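Local coordinates for sulfur oxidation protein soxB (PDB 2WDD), which hydrolyses a sulfur-sulfur bond as the thiosulfohydrolase of the Sox sulfur oxidation pathway, with two manganese ions bound in its active site, at residues S379-L384 with D419-Y424; Q383-A388 with V399-V404. All blocks are in the same frame, centred on the assembly; numbering follows the deposited sequence.

Contact 1 of 2, residues S379-L384 with D419-Y424. With TBU (tertiary-butyl alcohol), chain D.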
loop_
_atom_site.group_PDB
_atom_site.type_symbol
_atom_site.label_atom_id
_atom_site.label_comp_id
_atom_site.label_asym_id
_atom_site.label_seq_id
_atom_site.Cartn_x
_atom_site.Cartn_y
_atom_site.Cartn_z
ATOM N N SER A 379 12.838 -1.834 9.277
ATOM C CA SER A 379 11.803 -1.252 10.122
ATOM C C SER A 379 11.828 -1.862 11.527
ATOM O O SER A 379 12.276 -2.988 11.722
ATOM C CB SER A 379 10.415 -1.412 9.502
ATOM O OG SER A 379 9.887 -2.702 9.793
ATOM N N THR A 380 11.322 -1.131 12.514
ATOM C CA THR A 380 11.304 -1.691 13.871
ATOM C C THR A 380 10.256 -2.786 14.005
ATOM O O THR A 380 10.463 -3.744 14.764
ATOM C CB THR A 380 11.108 -0.611 14.932
ATOM O OG1 THR A 380 9.974 0.184 14.567
ATOM C CG2 THR A 380 12.360 0.258 15.049
ATOM N N TRP A 381 9.147 -2.674 13.272
ATOM C CA TRP A 381 8.149 -3.741 13.310
ATOM C C TRP A 381 8.772 -5.031 12.771
ATOM O O TRP A 381 8.628 -6.089 13.378
ATOM C CB TRP A 381 6.897 -3.403 12.483
ATOM C CG TRP A 381 6.043 -4.641 12.264
ATOM C CD1 TRP A 381 5.974 -5.399 11.127
ATOM C CD2 TRP A 381 5.308 -5.365 13.269
ATOM N NE1 TRP A 381 5.186 -6.510 11.343
ATOM C CE2 TRP A 381 4.762 -6.507 12.647
ATOM C CE3 TRP A 381 5.005 -5.118 14.620
ATOM C CZ2 TRP A 381 3.951 -7.420 13.335
ATOM C CZ3 TRP A 381 4.206 -6.029 15.302
ATOM C CH2 TRP A 381 3.693 -7.165 14.660
ATOM N N ASP A 382 9.464 -4.958 11.634
ATOM C CA ASP A 382 10.028 -6.176 11.062
ATOM C C ASP A 382 11.122 -6.760 11.942
ATOM O O ASP A 382 11.307 -7.985 11.996
ATOM C CB ASP A 382 10.503 -5.961 9.628
ATOM C CG ASP A 382 9.358 -5.687 8.677
ATOM O OD1 ASP A 382 8.389 -6.479 8.651
ATOM O OD2 ASP A 382 9.369 -4.621 8.030
ATOM N N GLN A 383 11.834 -5.899 12.662
ATOM C CA GLN A 383 12.829 -6.414 13.585
ATOM C C GLN A 383 12.119 -7.169 14.709
ATOM O O GLN A 383 12.569 -8.242 15.117
ATOM C CB GLN A 383 13.756 -5.330 14.134
ATOM C CG GLN A 383 14.682 -5.922 15.184
ATOM C CD GLN A 383 15.779 -5.002 15.631
ATOM O OE1 GLN A 383 16.237 -4.151 14.879
ATOM N NE2 GLN A 383 16.258 -5.210 16.859
ATOM N N LEU A 384 11.005 -6.629 15.197
ATOM C CA LEU A 384 10.249 -7.301 16.250
ATOM C C LEU A 384 9.845 -8.703 15.787
ATOM O O LEU A 384 9.985 -9.681 16.529
ATOM C CB LEU A 384 9.009 -6.480 16.612
ATOM C CG LEU A 384 8.082 -7.035 17.695
ATOM C CD1 LEU A 384 7.193 -5.922 18.235
ATOM C CD2 LEU A 384 7.237 -8.168 17.136
ATOM N N ASP A 419 -5.826 -7.105 16.316
ATOM C CA ASP A 419 -6.187 -6.294 15.149
ATOM C C ASP A 419 -4.927 -5.734 14.490
ATOM O O ASP A 419 -4.827 -5.713 13.266
ATOM C CB ASP A 419 -7.198 -5.198 15.492
ATOM C CG ASP A 419 -8.004 -4.745 14.271
ATOM O OD1 ASP A 419 -8.498 -5.615 13.524
ATOM O OD2 ASP A 419 -8.068 -3.524 14.009
ATOM N N HIS A 420 -3.940 -5.349 15.299
ATOM C CA HIS A 420 -2.669 -4.874 14.749
ATOM C C HIS A 420 -1.936 -6.024 14.062
ATOM O O HIS A 420 -1.355 -5.851 12.993
ATOM C CB HIS A 420 -1.757 -4.300 15.836
ATOM C CG HIS A 420 -2.286 -3.065 16.498
ATOM N ND1 HIS A 420 -2.311 -2.924 17.869
ATOM C CD2 HIS A 420 -2.731 -1.890 15.990
ATOM C CE1 HIS A 420 -2.767 -1.725 18.179
ATOM N NE2 HIS A 420 -3.042 -1.080 17.058
ATOM N N LEU A 421 -1.910 -7.195 14.698
ATOM C CA LEU A 421 -1.209 -8.320 14.088
ATOM C C LEU A 421 -1.793 -8.601 12.703
ATOM O O LEU A 421 -1.055 -8.897 11.764
ATOM C CB LEU A 421 -1.297 -9.575 14.958
ATOM C CG LEU A 421 -0.620 -9.526 16.328
ATOM C CD1 LEU A 421 -0.613 -10.936 16.947
ATOM C CD2 LEU A 421 0.783 -8.959 16.213
ATOM N N TYR A 422 -3.115 -8.526 12.571
ATOM C CA TYR A 422 -3.749 -8.759 11.274
ATOM C C TYR A 422 -3.451 -7.611 10.304
ATOM O O TYR A 422 -3.271 -7.839 9.110
ATOM C CB TYR A 422 -5.257 -8.944 11.417
ATOM C CG TYR A 422 -5.684 -10.174 12.202
ATOM C CD1 TYR A 422 -5.098 -11.411 11.979
ATOM C CD2 TYR A 422 -6.697 -10.085 13.155
ATOM C CE1 TYR A 422 -5.488 -12.531 12.712
ATOM C CE2 TYR A 422 -7.100 -11.201 13.884
ATOM C CZ TYR A 422 -6.494 -12.413 13.652
ATOM O OH TYR A 422 -6.897 -13.516 14.371
ATOM N N ALA A 423 -3.341 -6.389 10.818
ATOM C CA ALA A 423 -2.969 -5.254 9.962
ATOM C C ALA A 423 -1.551 -5.418 9.396
ATOM O O ALA A 423 -1.255 -4.959 8.297
ATOM C CB ALA A 423 -3.060 -3.948 10.732
ATOM N N TYR A 424 -0.671 -6.045 10.172
ATOM C CA TYR A 424 0.708 -6.244 9.757
ATOM C C TYR A 424 0.948 -7.541 8.996
ATOM O O TYR A 424 1.882 -7.628 8.190
ATOM C CB TYR A 424 1.601 -6.315 10.996
ATOM C CG TYR A 424 1.954 -4.998 11.643
ATOM C CD1 TYR A 424 2.674 -4.026 10.948
ATOM C CD2 TYR A 424 1.739 -4.810 13.012
ATOM C CE1 TYR A 424 3.107 -2.857 11.593
ATOM C CE2 TYR A 424 2.168 -3.656 13.669
ATOM C CZ TYR A 424 2.836 -2.674 12.953
ATOM O OH TYR A 424 3.266 -1.536 13.612
HETATM O O TBU D . -7.874 -15.198 11.215
HETATM C C TBU D . -8.874 -16.203 11.048
HETATM C C1 TBU D . -9.253 -16.803 12.387
HETATM C C2 TBU D . -10.107 -15.563 10.412
HETATM C C3 TBU D . -8.327 -17.322 10.159
HETATM O O HOH W 1 4.676 -7.764 8.664
#

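Contact 2 of 2, residues Q383-A388 with V399-V404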
loop_
_atom_site.group_PDB
_atom_site.type_symbol
_atom_site.label_atom_id
_atom_site.label_comp_id
_atom_site.label_asym_id
_atom_site.label_seq_id
_atom_site.Cartn_x
_atom_site.Cartn_y
_atom_site.Cartn_z
ATOM N N GLN A 383 11.834 -5.899 12.662
ATOM C CA GLN A 383 12.829 -6.414 13.585
ATOM C C GLN A 383 12.119 -7.169 14.709
ATOM O O GLN A 383 12.569 -8.242 15.117
ATOM C CB GLN A 383 13.756 -5.330 14.134
ATOM C CG GLN A 383 14.682 -5.922 15.184
ATOM C CD GLN A 383 15.779 -5.002 15.631
ATOM O OE1 GLN A 383 16.237 -4.151 14.879
ATOM N NE2 GLN A 383 16.258 -5.210 16.859
ATOM N N LEU A 384 11.005 -6.629 15.197
ATOM C CA LEU A 384 10.249 -7.301 16.250
ATOM C C LEU A 384 9.845 -8.703 15.787
ATOM O O LEU A 384 9.985 -9.681 16.529
ATOM C CB LEU A 384 9.009 -6.480 16.612
ATOM C CG LEU A 384 8.082 -7.035 17.695
ATOM C CD1 LEU A 384 7.193 -5.922 18.235
ATOM C CD2 LEU A 384 7.237 -8.168 17.136
ATOM N N VAL A 385 9.346 -8.807 14.554
ATOM C CA VAL A 385 8.949 -10.110 14.031
ATOM C C VAL A 385 10.164 -11.047 14.000
ATOM O O VAL A 385 10.074 -12.215 14.384
ATOM C CB VAL A 385 8.293 -9.981 12.646
ATOM C CG1 VAL A 385 8.060 -11.373 12.024
ATOM C CG2 VAL A 385 6.986 -9.205 12.746
ATOM N N GLY A 386 11.319 -10.529 13.586
ATOM C CA GLY A 386 12.528 -11.323 13.549
ATOM C C GLY A 386 12.888 -11.836 14.929
ATOM O O GLY A 386 13.250 -13.004 15.078
ATOM N N GLU A 387 12.777 -10.966 15.935
ATOM C CA GLU A 387 13.067 -11.359 17.316
ATOM C C GLU A 387 12.067 -12.395 17.824
ATOM O O GLU A 387 12.448 -13.335 18.541
ATOM C CB GLU A 387 13.066 -10.136 18.233
ATOM C CG GLU A 387 14.198 -9.157 17.915
ATOM C CD GLU A 387 14.253 -7.992 18.880
ATOM O OE1 GLU A 387 13.534 -8.026 19.900
ATOM O OE2 GLU A 387 15.027 -7.052 18.632
ATOM N N ALA A 388 10.793 -12.225 17.481
ATOM C CA ALA A 388 9.768 -13.187 17.909
ATOM C C ALA A 388 10.062 -14.570 17.317
ATOM O O ALA A 388 10.013 -15.602 18.010
ATOM C CB ALA A 388 8.378 -12.717 17.479
ATOM N N VAL A 399 15.861 -14.425 9.395
ATOM C CA VAL A 399 14.412 -14.348 9.212
ATOM C C VAL A 399 14.128 -13.342 8.105
ATOM O O VAL A 399 14.463 -12.163 8.255
ATOM C CB VAL A 399 13.692 -13.909 10.496
ATOM C CG1 VAL A 399 12.183 -13.848 10.271
ATOM C CG2 VAL A 399 14.061 -14.821 11.690
ATOM N N PHE A 400 13.497 -13.800 7.020
ATOM C CA PHE A 400 13.152 -12.917 5.904
ATOM C C PHE A 400 11.717 -12.437 6.060
ATOM O O PHE A 400 10.781 -13.235 5.994
ATOM C CB PHE A 400 13.270 -13.666 4.563
ATOM C CG PHE A 400 14.674 -14.022 4.183
ATOM C CD1 PHE A 400 15.355 -13.280 3.228
ATOM C CD2 PHE A 400 15.304 -15.127 4.739
ATOM C CE1 PHE A 400 16.640 -13.618 2.840
ATOM C CE2 PHE A 400 16.599 -15.466 4.361
ATOM C CZ PHE A 400 17.275 -14.699 3.424
ATOM N N SER A 401 11.550 -11.129 6.252
ATOM C CA SER A 401 10.225 -10.531 6.402
ATOM C C SER A 401 9.859 -9.819 5.115
ATOM O O SER A 401 10.697 -9.147 4.506
ATOM C CB SER A 401 10.222 -9.523 7.559
ATOM O OG SER A 401 10.257 -10.180 8.817
ATOM N N PRO A 402 8.596 -9.951 4.688
ATOM C CA PRO A 402 8.126 -9.350 3.435
ATOM C C PRO A 402 7.985 -7.839 3.558
ATOM O O PRO A 402 7.325 -7.324 4.474
ATOM C CB PRO A 402 6.755 -10.005 3.235
ATOM C CG PRO A 402 6.263 -10.266 4.645
ATOM C CD PRO A 402 7.510 -10.597 5.450
ATOM N N ALA A 403 8.565 -7.135 2.594
ATOM C CA ALA A 403 8.547 -5.686 2.592
ATOM C C ALA A 403 7.300 -5.107 1.941
ATOM O O ALA A 403 7.397 -4.267 1.046
ATOM C CB ALA A 403 9.800 -5.149 1.918
ATOM N N VAL A 404 6.135 -5.539 2.408
ATOM C CA VAL A 404 4.877 -5.001 1.902
ATOM C C VAL A 404 4.729 -3.562 2.384
ATOM O O VAL A 404 5.329 -3.158 3.389
ATOM C CB VAL A 404 3.667 -5.852 2.315
ATOM C CG1 VAL A 404 3.712 -7.224 1.654
ATOM C CG2 VAL A 404 3.532 -5.950 3.849
#

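Contact 1 of 2, residues S379-L384 with D419-Y424
W381 and Y424 lie ring against ring in a face-to-face stack that joins helix 380-392 to helix 418-425 inside the 5'-nucleotidase C-terminal domain. The centroids of the five-membered ring of W381 and the Y424 ring are 3.6 Å apart and the planes diverge by 5°, so the two systems are nearly parallel. Following the tryptophan outward, CB already touches the tyrosine ring near CE1. CG stands anti to the backbone N (chi1 166°), which carries the indole out from its helix and over the face of Y424, and meets CE1 and CD1. CD1 and NE1 both lie against Y424 CD1. CD2 lies over the centre of the phenol ring, CE2 is 3.3 Å from Y424 CG, and CZ2 runs on toward Y424 CB. On the other flank of the six-membered ring, CE3 comes to 3.3 Å from Y424 CE2, which CZ3 also faces. At the far rim CH2 stacks on Y424 CD2 and has L421 CD2 at its edge, 3.8 Å away and near the indole plane; L421 and W381 also pack on helix 526-537. Replacing the indole by an alanine side chain is likely to leave one face of Y424 without its stacking partner and the bridging water without its N-H donor. The start of helix 380-392 is fixed by S379 as N-cap: its OG accepts from D382 N at 2.9 Å and donates to D382 OD2, which also forms a salt bridge with R468, while OD1 pairs with K373. Y424 lies about 10 Å, side chain to side chain, from the manganese ligand H38. A water in the indole plane completes the link between the helices, accepting from W381 NE1 at 3.0 Å and donating to Y424 O at 2.8 Å.

Contact 2 of 2, residues Q383-A388 with V399-V404
V399 and S401 both turn their side chains toward helix 380-392, and the helix answers with V385 and the bare backbone of G386: a helix packed on strand 398-401 of a mixed sheet in the 5'-nucleotidase C-terminal domain. The closest backbone approach is at G386, whose CA is 5.6 Å from V399 CA. With no side chain on the glycine, the valine sits directly against the main chain. Its CB and CG1 each lie 4.2 Å from G386 CA, while CG2, anti to the carbonyl carbon, extends to the G386 carbonyl oxygen. V385 points from the helix toward the strand and brings its CG1 to S401, so the second meeting is a methyl against a hydroxyl. No hydrogen bond crosses; between the two segments there is only van der Waals contact. Y507 of the adjacent strand 501-507 touches both V385 and S401, and L530 of helix 526-537 packs on V385 as well. Away from the strand, Q383 and E387 are tied one helical turn apart: Q383 NE2 donates in its amide plane to E387 OE2 at 2.8 Å, with an N-H...O angle of 173°.

Overall arrangement
Contacts 1 and 2 both start from helix 380-392, share Q383 and L384, and have their centres 8 Å apart. Along the chain the helix comes first, then strand 398-401 and then helix 418-425, all within the 5'-nucleotidase C-terminal domain. The first turn of the helix thus meets another helix, and the next turn a strand of the sheet. The two contacts touch where D382 OD1 packs 3.7 Å from S401 CB, and L530 of helix 526-537 reaches both W381 and V385. In contact 1 the side chain of Y424 is about 13 Å from a bound manganese ion; contact 2 is plain packing of the same helix on the domain's sheet.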